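PDB 3KEY: protein STN1 from Saccharomyces cerevisiae, which regulates telomere length and protects chromosome ends, restraining telomerase loading through its interaction with CDC13. Local coordinates for residues A[12-17]-A[25-30]; A[31-36]-A[62-67]; A[97-102]-A[140-145]; A[134-139]-A[157-162]. All blocks are in the same frame, centred on the assembly; numbering follows the deposited sequence.

The chain is the C-terminal part of Stn1, built from two winged helix-turn-helix (wHTH) units. Contacts 1 and 2 lie in the first, contacts 3 and 4 in the second. Within each pair the centres are about 10 Å apart and the residues touch: Ile13 packs on Glu32 and Val33, and Leu27 on Val33, whereas contacts 3 and 4 share helix 132-149. One place where the two units meet is at Leu12, which rests on Glu141 and Arg145, and Leu15, which rests on Arg145, although the centres of contacts 1 and 3 are about 20 Å apart. Contact 2 stands about 24 Å, centre to centre, from both contacts 3 and 4, across the middle of the chain.

Contact 1 of 4, residues A[12-17]-A[25-30]; sequences LILLGL and SDLYKL
No flat group lies between Leu14 and Leu17 on one side and Leu27 and Leu30 on the other; the close contacts are all made by these four leucine side chains. Tyr28, whose ring is the only one in the two segments, projects away from 12-17 and meets Phe64 of helix 56-73 edge-to-face. Leu14 and Leu27 cross at about a right angle. The CD2 methyl of Leu14 sits against both methyls of Leu27, 3.5 Å from CD1, which is tight for two carbons, and 3.9 Å from CD2. Their torsions differ: in Leu27, CG is anti to the backbone N (chi1 179°), while in Leu14 it is anti to the carbonyl carbon (chi1 -65°), which carries the methyls across the gap although neither CB is aimed straight at the other segment. Both segments belong to the first winged helix-turn-helix unit, where strand 21-23 separates helix 6-16 from the short helix 24-28. Leu17, just past the end of helix 6-16, and Leu30, the N-cap residue of helix 31-47, reach toward each other tip to tip, with Leu17 CD2 3.7 Å and Leu17 CD1 4.2 Å from Leu30 CD1. Leu27 also packs on Val33 and Phe64, and Leu14 on Leu71 and Leu92. The carbonyl oxygen of Leu17 accepts a hydrogen bond from Lys93 NZ.

Contact 2 of 4, residues A[31-36]-A[62-67]; sequences KEVRSV and EAFRDL
Val33 and Val36, one turn apart on helix 31-47, pack against Phe64 and Leu67, likewise one turn apart on helix 56-73, inside the first winged helix-turn-helix unit. The tightest point is Val36 CG1 against Leu67 CD1, 3.6 Å apart. In both valines CG1 is anti to the backbone N (chi1 176° in Val33), and this is the methyl that does the touching. Val33 CG1 approaches the Phe64 ring obliquely, 3.9 Å from CE1 and 4.1 Å from CD1. Ile13 and Leu27 add to the packing around Val33, and Leu10 and Leu40 to that around Leu67. The far sides of the two helices are polar instead: Lys31, Glu32 and Ser35 are exposed on one, Arg65 on the other. Arg34, its CB directed away but its end bending back, bridges to Glu60 of helix 56-73. Arg65 NH1 and Asp66 OD2 make a long ion pair at 3.9 Å, with the oxygen well outside the guanidinium plane. One face of that guanidinium lies over Glu62 CA, 4.1 Å from the plane and displaced toward its rim.

Contact 3 of 4, residues A[97-102]-A[140-145]; sequences EYAEKR and KECLKR
This is a close helix-to-helix contact built round one thiol: Cys142 SG packs against Ala99 and Glu100 in the second winged helix-turn-helix unit. Helix 90-108 opens that unit, and helix 132-149 directly precedes the strands of its wing. The backbones come near each other here, with Glu100 CA and Cys142 CA 6.2 Å apart, as the small side chains of Ala99 and Cys142 permit. Cys142 SG, anti to its own carbonyl carbon (chi1 -68°), lies 3.8 Å from Ala99 CB. Phe96 and Ile103, also on helix 90-108, touch Cys142 as well and extend the apolar surface along that helix. Toward solvent, Glu100 lays the aliphatic part of its extended chain beside the sulfur, with CG 4.0 Å from Cys142 SG. Its carboxylate shares this rim with Arg145, but Glu100 OE2 and Arg145 NH1 remain 4.9 Å apart, too far for a salt bridge, so any attraction between the charges would be weak and long-range. Arg145 NE has a nearer partner within its own helix, a long ion pair with Glu141 OE1 at 3.7 Å.

Contact 4 of 4, residues A[134-139]-A[157-162]; sequences GIVDVF and WWIDLD
Val136 is the first residue of the helical segment to touch the strand, and it meets both Leu161 and Ile159. Its CG2, anti to the carbonyl carbon, comes within 3.9 Å of Leu161 CD2, the two side chains crossing at about a right angle. Val136 CG2 is more loosely placed against Ile159 CG2, at 4.4 Å. Asp137, whose CB is directed away from the strand, forms a salt bridge with Lys7, and Val138 faces Phe96 and Ala99 of helix 90-108. The helix thus lies between helix 90-108 and strand 154-161 of the second winged helix-turn-helix unit. Helix and strand segments run antiparallel, at 175°, with their axes 10.0 Å apart. That strand is at the edge of the sheet, and Trp158 and Asp160, whose side chains leave it on the side turned from the helix, pair through their backbones with His177 and Leu175. Phe139 CB is 3.7 Å from Ile159 CD1, a methyl that also lies 4.0 Å from Val136 O. The Phe139 ring turns away from the strand to pack on Ala99 and Ile103, with the carbonyl oxygen of Ile135 in plane at its edge.

Contact 1 of 4, residues A[12-17]-A[25-30]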
loop_
_atom_site.group_PDB
_atom_site.type_symbol
_atom_site.label_atom_id
_atom_site.label_comp_id
_atom_site.label_asym_id
_atom_site.label_seq_id
_atom_site.Cartn_x
_atom_site.Cartn_y
_atom_site.Cartn_z
ATOM N N LEU A 12 -1.581 2.563 4.771
ATOM C CA LEU A 12 -2.422 3.756 4.875
ATOM C C LEU A 12 -1.996 4.678 6.013
ATOM O O LEU A 12 -2.152 5.897 5.924
ATOM C CB LEU A 12 -3.895 3.363 5.056
ATOM C CG LEU A 12 -4.576 2.707 3.851
ATOM C CD1 LEU A 12 -6.020 2.386 4.206
ATOM C CD2 LEU A 12 -4.521 3.637 2.646
ATOM N N ILE A 13 -1.468 4.103 7.086
ATOM C CA ILE A 13 -1.014 4.907 8.215
ATOM C C ILE A 13 0.213 5.701 7.760
ATOM O O ILE A 13 0.303 6.916 7.968
ATOM C CB ILE A 13 -0.647 4.007 9.415
ATOM C CG1 ILE A 13 -1.915 3.323 9.947
ATOM C CG2 ILE A 13 0.050 4.827 10.493
ATOM C CD1 ILE A 13 -1.680 2.357 11.095
ATOM N N LEU A 14 1.147 5.012 7.113
ATOM C CA LEU A 14 2.360 5.654 6.623
ATOM C C LEU A 14 2.029 6.769 5.636
ATOM O O LEU A 14 2.613 7.851 5.691
ATOM C CB LEU A 14 3.271 4.615 5.963
ATOM C CG LEU A 14 3.799 3.574 6.952
ATOM C CD1 LEU A 14 4.577 2.496 6.230
ATOM C CD2 LEU A 14 4.673 4.265 7.974
ATOM N N LEU A 15 1.075 6.513 4.749
ATOM C CA LEU A 15 0.679 7.508 3.760
ATOM C C LEU A 15 0.161 8.788 4.423
ATOM O O LEU A 15 0.450 9.891 3.959
ATOM C CB LEU A 15 -0.397 6.933 2.837
ATOM C CG LEU A 15 -0.908 7.861 1.728
ATOM C CD1 LEU A 15 0.218 8.170 0.748
ATOM C CD2 LEU A 15 -2.073 7.202 1.001
ATOM N N GLY A 16 -0.588 8.632 5.513
ATOM C CA GLY A 16 -1.146 9.776 6.215
ATOM C C GLY A 16 -0.203 10.583 7.095
ATOM O O GLY A 16 -0.528 11.712 7.465
ATOM N N LEU A 17 0.955 10.029 7.441
ATOM C CA LEU A 17 1.904 10.750 8.288
ATOM C C LEU A 17 2.398 12.010 7.591
ATOM O O LEU A 17 2.783 11.972 6.425
ATOM C CB LEU A 17 3.109 9.866 8.628
ATOM C CG LEU A 17 2.856 8.607 9.455
ATOM C CD1 LEU A 17 4.186 7.909 9.733
ATOM C CD2 LEU A 17 2.163 8.982 10.757
ATOM N N SER A 25 11.665 3.041 15.426
ATOM C CA SER A 25 11.199 3.208 16.802
ATOM C C SER A 25 10.059 4.212 16.941
ATOM O O SER A 25 9.140 4.001 17.735
ATOM C CB SER A 25 12.364 3.596 17.731
ATOM O OG SER A 25 12.934 4.841 17.373
ATOM N N ASP A 26 10.102 5.301 16.180
ATOM C CA ASP A 26 9.022 6.278 16.256
ATOM C C ASP A 26 7.749 5.708 15.655
ATOM O O ASP A 26 6.649 5.977 16.140
ATOM C CB ASP A 26 9.387 7.572 15.528
ATOM C CG ASP A 26 10.388 8.415 16.302
ATOM O OD1 ASP A 26 10.571 8.165 17.512
ATOM O OD2 ASP A 26 10.981 9.337 15.709
ATOM N N LEU A 27 7.900 4.913 14.599
ATOM C CA LEU A 27 6.752 4.316 13.932
ATOM C C LEU A 27 6.029 3.331 14.850
ATOM O O LEU A 27 4.800 3.335 14.944
ATOM C CB LEU A 27 7.200 3.595 12.655
ATOM C CG LEU A 27 6.097 2.901 11.844
ATOM C CD1 LEU A 27 5.073 3.928 11.394
ATOM C CD2 LEU A 27 6.709 2.184 10.640
ATOM N N TYR A 28 6.810 2.496 15.526
ATOM C CA TYR A 28 6.283 1.483 16.431
ATOM C C TYR A 28 5.539 2.073 17.629
ATOM O O TYR A 28 4.719 1.394 18.245
ATOM C CB TYR A 28 7.427 0.600 16.917
ATOM C CG TYR A 28 6.993 -0.628 17.680
ATOM C CD1 TYR A 28 6.951 -0.632 19.077
ATOM C CD2 TYR A 28 6.668 -1.800 17.008
ATOM C CE1 TYR A 28 6.600 -1.790 19.784
ATOM C CE2 TYR A 28 6.315 -2.958 17.700
ATOM C CZ TYR A 28 6.288 -2.946 19.085
ATOM O OH TYR A 28 5.977 -4.097 19.761
ATOM N N LYS A 29 5.819 3.333 17.948
ATOM C CA LYS A 29 5.171 3.999 19.075
ATOM C C LYS A 29 3.793 4.582 18.740
ATOM O O LYS A 29 3.056 4.990 19.641
ATOM C CB LYS A 29 6.070 5.118 19.619
ATOM C CG LYS A 29 7.362 4.626 20.250
ATOM C CD LYS A 29 8.211 5.790 20.735
ATOM C CE LYS A 29 9.540 5.307 21.306
ATOM N NZ LYS A 29 10.424 6.446 21.696
ATOM N N LEU A 30 3.449 4.634 17.457
ATOM C CA LEU A 30 2.155 5.176 17.051
ATOM C C LEU A 30 1.010 4.258 17.462
ATOM O O LEU A 30 1.062 3.039 17.253
ATOM C CB LEU A 30 2.121 5.408 15.536
ATOM C CG LEU A 30 3.086 6.482 15.019
ATOM C CD1 LEU A 30 2.964 6.609 13.506
ATOM C CD2 LEU A 30 2.767 7.813 15.685
#

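Contact 2 of 4, residues A[31-36]-A[62-67]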
loop_
_atom_site.group_PDB
_atom_site.type_symbol
_atom_site.label_atom_id
_atom_site.label_comp_id
_atom_site.label_asym_id
_atom_site.label_seq_id
_atom_site.Cartn_x
_atom_site.Cartn_y
_atom_site.Cartn_z
ATOM N N LYS A 31 -0.025 4.855 18.048
ATOM C CA LYS A 31 -1.193 4.108 18.513
ATOM C C LYS A 31 -1.775 3.234 17.414
ATOM O O LYS A 31 -1.963 2.030 17.601
ATOM C CB LYS A 31 -2.271 5.066 19.036
ATOM C CG LYS A 31 -3.462 4.358 19.671
ATOM C CD LYS A 31 -4.464 5.340 20.267
ATOM C CE LYS A 31 -5.579 4.596 21.002
ATOM N NZ LYS A 31 -6.573 5.510 21.646
ATOM N N GLU A 32 -2.056 3.845 16.267
ATOM C CA GLU A 32 -2.610 3.123 15.129
ATOM C C GLU A 32 -1.743 1.927 14.739
ATOM O O GLU A 32 -2.263 0.869 14.374
ATOM C CB GLU A 32 -2.765 4.058 13.926
ATOM C CG GLU A 32 -4.124 4.739 13.835
ATOM C CD GLU A 32 -4.277 5.563 12.564
ATOM O OE1 GLU A 32 -3.614 6.618 12.451
ATOM O OE2 GLU A 32 -5.056 5.152 11.672
ATOM N N VAL A 33 -0.426 2.093 14.813
ATOM C CA VAL A 33 0.485 1.008 14.463
ATOM C C VAL A 33 0.394 -0.130 15.484
ATOM O O VAL A 33 0.358 -1.301 15.109
ATOM C CB VAL A 33 1.954 1.506 14.367
ATOM C CG1 VAL A 33 2.891 0.336 14.102
ATOM C CG2 VAL A 33 2.078 2.532 13.243
ATOM N N ARG A 34 0.351 0.209 16.769
ATOM C CA ARG A 34 0.246 -0.822 17.800
ATOM C C ARG A 34 -1.014 -1.680 17.609
ATOM O O ARG A 34 -0.977 -2.891 17.821
ATOM C CB ARG A 34 0.245 -0.196 19.205
ATOM C CG ARG A 34 1.582 0.405 19.639
ATOM C CD ARG A 34 2.745 -0.552 19.361
ATOM N NE ARG A 34 2.591 -1.862 19.998
ATOM C CZ ARG A 34 2.760 -2.095 21.298
ATOM N NH1 ARG A 34 3.093 -1.104 22.118
ATOM N NH2 ARG A 34 2.594 -3.322 21.781
ATOM N N SER A 35 -2.119 -1.060 17.197
ATOM C CA SER A 35 -3.373 -1.792 16.977
ATOM C C SER A 35 -3.181 -2.872 15.921
ATOM O O SER A 35 -3.556 -4.024 16.124
ATOM C CB SER A 35 -4.479 -0.843 16.517
ATOM O OG SER A 35 -4.634 0.229 17.428
ATOM N N VAL A 36 -2.602 -2.480 14.790
ATOM C CA VAL A 36 -2.336 -3.406 13.697
ATOM C C VAL A 36 -1.382 -4.511 14.162
ATOM O O VAL A 36 -1.606 -5.694 13.894
ATOM C CB VAL A 36 -1.691 -2.668 12.481
ATOM C CG1 VAL A 36 -1.318 -3.664 11.399
ATOM C CG2 VAL A 36 -2.658 -1.636 11.925
ATOM N N GLU A 62 7.951 -9.168 16.257
ATOM C CA GLU A 62 8.117 -9.990 15.063
ATOM C C GLU A 62 7.035 -9.628 14.031
ATOM O O GLU A 62 7.284 -9.637 12.819
ATOM C CB GLU A 62 8.025 -11.473 15.430
ATOM C CG GLU A 62 7.991 -12.415 14.244
ATOM C CD GLU A 62 8.028 -13.885 14.656
ATOM O OE1 GLU A 62 7.795 -14.749 13.782
ATOM O OE2 GLU A 62 8.300 -14.176 15.846
ATOM N N ALA A 63 5.838 -9.302 14.515
ATOM C CA ALA A 63 4.736 -8.931 13.631
ATOM C C ALA A 63 5.053 -7.611 12.939
ATOM O O ALA A 63 4.842 -7.460 11.735
ATOM C CB ALA A 63 3.428 -8.798 14.426
ATOM N N PHE A 64 5.551 -6.658 13.723
ATOM C CA PHE A 64 5.900 -5.337 13.225
ATOM C C PHE A 64 6.983 -5.437 12.152
ATOM O O PHE A 64 6.908 -4.772 11.123
ATOM C CB PHE A 64 6.384 -4.474 14.386
ATOM C CG PHE A 64 6.877 -3.121 13.976
ATOM C CD1 PHE A 64 6.017 -2.195 13.400
ATOM C CD2 PHE A 64 8.205 -2.763 14.187
ATOM C CE1 PHE A 64 6.470 -0.930 13.044
ATOM C CE2 PHE A 64 8.668 -1.495 13.833
ATOM C CZ PHE A 64 7.795 -0.578 13.259
ATOM N N ARG A 65 7.984 -6.274 12.400
ATOM C CA ARG A 65 9.068 -6.464 11.449
ATOM C C ARG A 65 8.549 -7.098 10.164
ATOM O O ARG A 65 8.987 -6.741 9.070
ATOM C CB ARG A 65 10.148 -7.355 12.056
ATOM C CG ARG A 65 11.279 -7.714 11.095
ATOM C CD ARG A 65 11.590 -9.204 11.175
ATOM N NE ARG A 65 11.855 -9.627 12.551
ATOM C CZ ARG A 65 11.734 -10.877 12.992
ATOM N NH1 ARG A 65 11.351 -11.844 12.162
ATOM N NH2 ARG A 65 11.978 -11.159 14.267
ATOM N N ASP A 66 7.624 -8.047 10.294
ATOM C CA ASP A 66 7.063 -8.714 9.122
ATOM C C ASP A 66 6.297 -7.713 8.260
ATOM O O ASP A 66 6.436 -7.700 7.037
ATOM C CB ASP A 66 6.128 -9.862 9.533
ATOM C CG ASP A 66 6.876 -11.046 10.131
ATOM O OD1 ASP A 66 6.209 -12.019 10.550
ATOM O OD2 ASP A 66 8.127 -11.011 10.183
ATOM N N LEU A 67 5.494 -6.873 8.901
ATOM C CA LEU A 67 4.726 -5.871 8.173
ATOM C C LEU A 67 5.629 -4.874 7.446
ATOM O O LEU A 67 5.447 -4.644 6.251
ATOM C CB LEU A 67 3.787 -5.123 9.122
ATOM C CG LEU A 67 2.661 -5.984 9.696
ATOM C CD1 LEU A 67 1.909 -5.204 10.759
ATOM C CD2 LEU A 67 1.722 -6.430 8.566
#

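Contact 3 of 4, residues A[97-102]-A[140-145]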
loop_
_atom_site.group_PDB
_atom_site.type_symbol
_atom_site.label_atom_id
_atom_site.label_comp_id
_atom_site.label_asym_id
_atom_site.label_seq_id
_atom_site.Cartn_x
_atom_site.Cartn_y
_atom_site.Cartn_z
ATOM N N GLU A 97 0.375 9.624 -5.527
ATOM C CA GLU A 97 0.120 10.783 -6.373
ATOM C C GLU A 97 -0.003 10.296 -7.812
ATOM O O GLU A 97 -0.954 10.641 -8.516
ATOM C CB GLU A 97 1.257 11.801 -6.265
ATOM C CG GLU A 97 1.000 12.915 -5.260
ATOM C CD GLU A 97 2.149 13.912 -5.179
ATOM O OE1 GLU A 97 2.650 14.343 -6.246
ATOM O OE2 GLU A 97 2.541 14.268 -4.045
ATOM N N TYR A 98 0.962 9.478 -8.236
ATOM C CA TYR A 98 0.959 8.923 -9.585
ATOM C C TYR A 98 -0.368 8.199 -9.906
ATOM O O TYR A 98 -0.979 8.439 -10.951
ATOM C CB TYR A 98 2.142 7.966 -9.730
ATOM C CG TYR A 98 2.264 7.292 -11.080
ATOM C CD1 TYR A 98 1.499 6.165 -11.396
ATOM C CD2 TYR A 98 3.171 7.764 -12.032
ATOM C CE1 TYR A 98 1.638 5.522 -12.629
ATOM C CE2 TYR A 98 3.321 7.132 -13.266
ATOM C CZ TYR A 98 2.556 6.011 -13.558
ATOM O OH TYR A 98 2.727 5.369 -14.767
ATOM N N ALA A 99 -0.806 7.317 -9.010
ATOM C CA ALA A 99 -2.051 6.583 -9.219
ATOM C C ALA A 99 -3.264 7.524 -9.284
ATOM O O ALA A 99 -4.111 7.388 -10.164
ATOM C CB ALA A 99 -2.243 5.552 -8.110
ATOM N N GLU A 100 -3.348 8.468 -8.351
ATOM C CA GLU A 100 -4.460 9.423 -8.330
ATOM C C GLU A 100 -4.569 10.197 -9.652
ATOM O O GLU A 100 -5.665 10.377 -10.186
ATOM C CB GLU A 100 -4.283 10.426 -7.192
ATOM C CG GLU A 100 -4.629 9.904 -5.815
ATOM C CD GLU A 100 -3.823 10.601 -4.732
ATOM O OE1 GLU A 100 -3.510 11.801 -4.907
ATOM O OE2 GLU A 100 -3.506 9.955 -3.709
ATOM N N LYS A 101 -3.433 10.659 -10.164
ATOM C CA LYS A 101 -3.412 11.405 -11.420
ATOM C C LYS A 101 -3.814 10.521 -12.595
ATOM O O LYS A 101 -4.576 10.946 -13.466
ATOM C CB LYS A 101 -2.017 11.983 -11.682
ATOM C CG LYS A 101 -1.637 13.135 -10.760
ATOM C CD LYS A 101 -0.178 13.542 -10.973
ATOM C CE LYS A 101 0.246 14.673 -10.038
ATOM N NZ LYS A 101 1.720 14.931 -10.126
ATOM N N ARG A 102 -3.291 9.295 -12.625
ATOM C CA ARG A 102 -3.614 8.371 -13.708
ATOM C C ARG A 102 -5.113 8.093 -13.735
ATOM O O ARG A 102 -5.751 8.191 -14.781
ATOM C CB ARG A 102 -2.844 7.056 -13.543
ATOM C CG ARG A 102 -3.238 5.970 -14.545
ATOM C CD ARG A 102 -3.176 6.497 -15.962
ATOM N NE ARG A 102 -1.860 7.058 -16.245
ATOM C CZ ARG A 102 -0.865 6.392 -16.823
ATOM N NH1 ARG A 102 -1.026 5.128 -17.203
ATOM N NH2 ARG A 102 0.304 6.992 -17.001
ATOM N N LYS A 140 -5.715 -0.038 -5.863
ATOM C CA LYS A 140 -6.941 -0.480 -5.200
ATOM C C LYS A 140 -7.407 0.574 -4.185
ATOM O O LYS A 140 -8.588 0.940 -4.149
ATOM C CB LYS A 140 -6.729 -1.825 -4.492
ATOM C CG LYS A 140 -6.801 -3.035 -5.421
ATOM C CD LYS A 140 -6.620 -4.353 -4.669
ATOM C CE LYS A 140 -6.860 -5.553 -5.593
ATOM N NZ LYS A 140 -6.643 -6.850 -4.875
ATOM N N GLU A 141 -6.480 1.060 -3.362
ATOM C CA GLU A 141 -6.806 2.076 -2.365
ATOM C C GLU A 141 -7.297 3.384 -2.999
ATOM O O GLU A 141 -8.268 3.981 -2.532
ATOM C CB GLU A 141 -5.594 2.370 -1.483
ATOM C CG GLU A 141 -5.713 1.815 -0.090
ATOM C CD GLU A 141 -7.095 2.055 0.511
ATOM O OE1 GLU A 141 -7.532 3.231 0.644
ATOM O OE2 GLU A 141 -7.747 1.057 0.843
ATOM N N CYS A 142 -6.617 3.839 -4.044
ATOM C CA CYS A 142 -7.033 5.064 -4.718
ATOM C C CYS A 142 -8.406 4.888 -5.358
ATOM O O CYS A 142 -9.263 5.761 -5.247
ATOM C CB CYS A 142 -6.017 5.461 -5.785
ATOM S SG CYS A 142 -4.443 5.969 -5.094
ATOM N N LEU A 143 -8.617 3.757 -6.024
ATOM C CA LEU A 143 -9.902 3.503 -6.670
ATOM C C LEU A 143 -11.016 3.431 -5.635
ATOM O O LEU A 143 -12.126 3.912 -5.871
ATOM C CB LEU A 143 -9.833 2.213 -7.502
ATOM C CG LEU A 143 -9.033 2.387 -8.804
ATOM C CD1 LEU A 143 -8.696 1.045 -9.443
ATOM C CD2 LEU A 143 -9.857 3.250 -9.768
ATOM N N LYS A 144 -10.710 2.847 -4.483
ATOM C CA LYS A 144 -11.680 2.730 -3.396
ATOM C C LYS A 144 -12.092 4.147 -2.963
ATOM O O LYS A 144 -13.279 4.442 -2.797
ATOM C CB LYS A 144 -11.040 1.962 -2.234
ATOM C CG LYS A 144 -11.941 1.644 -1.051
ATOM C CD LYS A 144 -11.211 0.705 -0.065
ATOM C CE LYS A 144 -12.033 0.454 1.202
ATOM N NZ LYS A 144 -11.417 -0.554 2.132
ATOM N N ARG A 145 -11.107 5.028 -2.808
ATOM C CA ARG A 145 -11.380 6.411 -2.411
ATOM C C ARG A 145 -12.116 7.180 -3.501
ATOM O O ARG A 145 -13.007 7.974 -3.210
ATOM C CB ARG A 145 -10.080 7.152 -2.091
ATOM C CG ARG A 145 -9.324 6.585 -0.917
ATOM C CD ARG A 145 -8.014 7.329 -0.701
ATOM N NE ARG A 145 -7.361 6.902 0.531
ATOM C CZ ARG A 145 -6.266 7.462 1.026
ATOM N NH1 ARG A 145 -5.693 8.475 0.389
ATOM N NH2 ARG A 145 -5.757 7.020 2.167
#

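Contact 4 of 4, residues A[134-139]-A[157-162]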
loop_
_atom_site.group_PDB
_atom_site.type_symbol
_atom_site.label_atom_id
_atom_site.label_comp_id
_atom_site.label_asym_id
_atom_site.label_seq_id
_atom_site.Cartn_x
_atom_site.Cartn_y
_atom_site.Cartn_z
ATOM N N GLY A 134 2.741 -4.352 -5.410
ATOM C CA GLY A 134 2.745 -3.081 -4.711
ATOM C C GLY A 134 1.880 -2.067 -5.444
ATOM O O GLY A 134 1.083 -1.366 -4.829
ATOM N N ILE A 135 2.036 -1.992 -6.764
ATOM C CA ILE A 135 1.259 -1.062 -7.575
ATOM C C ILE A 135 -0.226 -1.406 -7.511
ATOM O O ILE A 135 -1.074 -0.515 -7.488
ATOM C CB ILE A 135 1.729 -1.068 -9.043
ATOM C CG1 ILE A 135 3.099 -0.405 -9.139
ATOM C CG2 ILE A 135 0.761 -0.295 -9.910
ATOM C CD1 ILE A 135 3.694 -0.436 -10.524
ATOM N N VAL A 136 -0.536 -2.699 -7.484
ATOM C CA VAL A 136 -1.923 -3.130 -7.381
ATOM C C VAL A 136 -2.548 -2.599 -6.086
ATOM O O VAL A 136 -3.649 -2.066 -6.101
ATOM C CB VAL A 136 -2.042 -4.678 -7.393
ATOM C CG1 VAL A 136 -3.446 -5.105 -6.972
ATOM C CG2 VAL A 136 -1.722 -5.212 -8.785
ATOM N N ASP A 137 -1.851 -2.732 -4.962
ATOM C CA ASP A 137 -2.439 -2.253 -3.718
ATOM C C ASP A 137 -2.595 -0.738 -3.692
ATOM O O ASP A 137 -3.548 -0.227 -3.114
ATOM C CB ASP A 137 -1.647 -2.756 -2.502
ATOM C CG ASP A 137 -1.788 -4.268 -2.309
ATOM O OD1 ASP A 137 -2.804 -4.827 -2.784
ATOM O OD2 ASP A 137 -0.903 -4.897 -1.689
ATOM N N VAL A 138 -1.685 -0.011 -4.329
ATOM C CA VAL A 138 -1.828 1.439 -4.343
ATOM C C VAL A 138 -3.068 1.827 -5.162
ATOM O O VAL A 138 -3.888 2.638 -4.717
ATOM C CB VAL A 138 -0.565 2.134 -4.920
ATOM C CG1 VAL A 138 -0.819 3.638 -5.085
ATOM C CG2 VAL A 138 0.614 1.909 -3.975
ATOM N N PHE A 139 -3.221 1.230 -6.341
ATOM C CA PHE A 139 -4.376 1.539 -7.183
ATOM C C PHE A 139 -5.700 1.106 -6.550
ATOM O O PHE A 139 -6.699 1.818 -6.671
ATOM C CB PHE A 139 -4.215 0.933 -8.589
ATOM C CG PHE A 139 -3.423 1.814 -9.533
ATOM C CD1 PHE A 139 -2.032 1.785 -9.536
ATOM C CD2 PHE A 139 -4.077 2.718 -10.372
ATOM C CE1 PHE A 139 -1.297 2.646 -10.359
ATOM C CE2 PHE A 139 -3.358 3.584 -11.200
ATOM C CZ PHE A 139 -1.963 3.549 -11.194
ATOM N N TRP A 157 -15.116 -0.727 -10.401
ATOM C CA TRP A 157 -13.749 -0.851 -10.900
ATOM C C TRP A 157 -13.194 -2.245 -10.633
ATOM O O TRP A 157 -13.634 -2.926 -9.714
ATOM C CB TRP A 157 -12.815 0.183 -10.245
ATOM C CG TRP A 157 -12.686 0.054 -8.750
ATOM C CD1 TRP A 157 -13.404 0.732 -7.802
ATOM C CD2 TRP A 157 -11.812 -0.832 -8.034
ATOM N NE1 TRP A 157 -13.032 0.321 -6.543
ATOM C CE2 TRP A 157 -12.059 -0.634 -6.655
ATOM C CE3 TRP A 157 -10.846 -1.772 -8.426
ATOM C CZ2 TRP A 157 -11.372 -1.353 -5.657
ATOM C CZ3 TRP A 157 -10.164 -2.487 -7.438
ATOM C CH2 TRP A 157 -10.433 -2.269 -6.067
ATOM N N TRP A 158 -12.233 -2.661 -11.452
ATOM C CA TRP A 158 -11.570 -3.953 -11.296
ATOM C C TRP A 158 -10.127 -3.774 -11.761
ATOM O O TRP A 158 -9.836 -2.909 -12.593
ATOM C CB TRP A 158 -12.210 -5.030 -12.182
ATOM C CG TRP A 158 -13.663 -5.300 -11.930
ATOM C CD1 TRP A 158 -14.197 -6.325 -11.198
ATOM C CD2 TRP A 158 -14.770 -4.556 -12.451
ATOM N NE1 TRP A 158 -15.575 -6.269 -11.238
ATOM C CE2 TRP A 158 -15.953 -5.192 -12.001
ATOM C CE3 TRP A 158 -14.880 -3.411 -13.256
ATOM C CZ2 TRP A 158 -17.231 -4.725 -12.331
ATOM C CZ3 TRP A 158 -16.154 -2.943 -13.588
ATOM C CH2 TRP A 158 -17.316 -3.605 -13.122
ATOM N N ILE A 159 -9.231 -4.592 -11.226
ATOM C CA ILE A 159 -7.841 -4.556 -11.634
ATOM C C ILE A 159 -7.426 -5.968 -12.034
ATOM O O ILE A 159 -7.567 -6.903 -11.244
ATOM C CB ILE A 159 -6.915 -4.063 -10.500
ATOM C CG1 ILE A 159 -7.262 -2.616 -10.137
ATOM C CG2 ILE A 159 -5.446 -4.180 -10.935
ATOM C CD1 ILE A 159 -6.359 -2.026 -9.053
ATOM N N ASP A 160 -6.945 -6.117 -13.269
ATOM C CA ASP A 160 -6.471 -7.406 -13.777
ATOM C C ASP A 160 -4.954 -7.380 -13.896
ATOM O O ASP A 160 -4.349 -6.314 -14.001
ATOM C CB ASP A 160 -7.029 -7.700 -15.174
ATOM C CG ASP A 160 -8.455 -8.198 -15.145
ATOM O OD1 ASP A 160 -8.963 -8.507 -14.052
ATOM O OD2 ASP A 160 -9.065 -8.290 -16.227
ATOM N N LEU A 161 -4.338 -8.557 -13.885
ATOM C CA LEU A 161 -2.893 -8.639 -14.048
ATOM C C LEU A 161 -2.635 -8.921 -15.523
ATOM O O LEU A 161 -3.310 -9.760 -16.123
ATOM C CB LEU A 161 -2.302 -9.763 -13.197
ATOM C CG LEU A 161 -2.321 -9.588 -11.679
ATOM C CD1 LEU A 161 -1.525 -10.719 -11.040
ATOM C CD2 LEU A 161 -1.722 -8.246 -11.298
ATOM N N ASP A 162 -1.669 -8.219 -16.108
ATOM C CA ASP A 162 -1.349 -8.414 -17.516
ATOM C C ASP A 162 -0.123 -9.298 -17.702
ATOM O O ASP A 162 0.331 -9.509 -18.826
ATOM C CB ASP A 162 -1.127 -7.065 -18.207
ATOM C CG ASP A 162 -2.347 -6.172 -18.138
ATOM O OD1 ASP A 162 -3.458 -6.693 -17.913
ATOM O OD2 ASP A 162 -2.197 -4.942 -18.316
#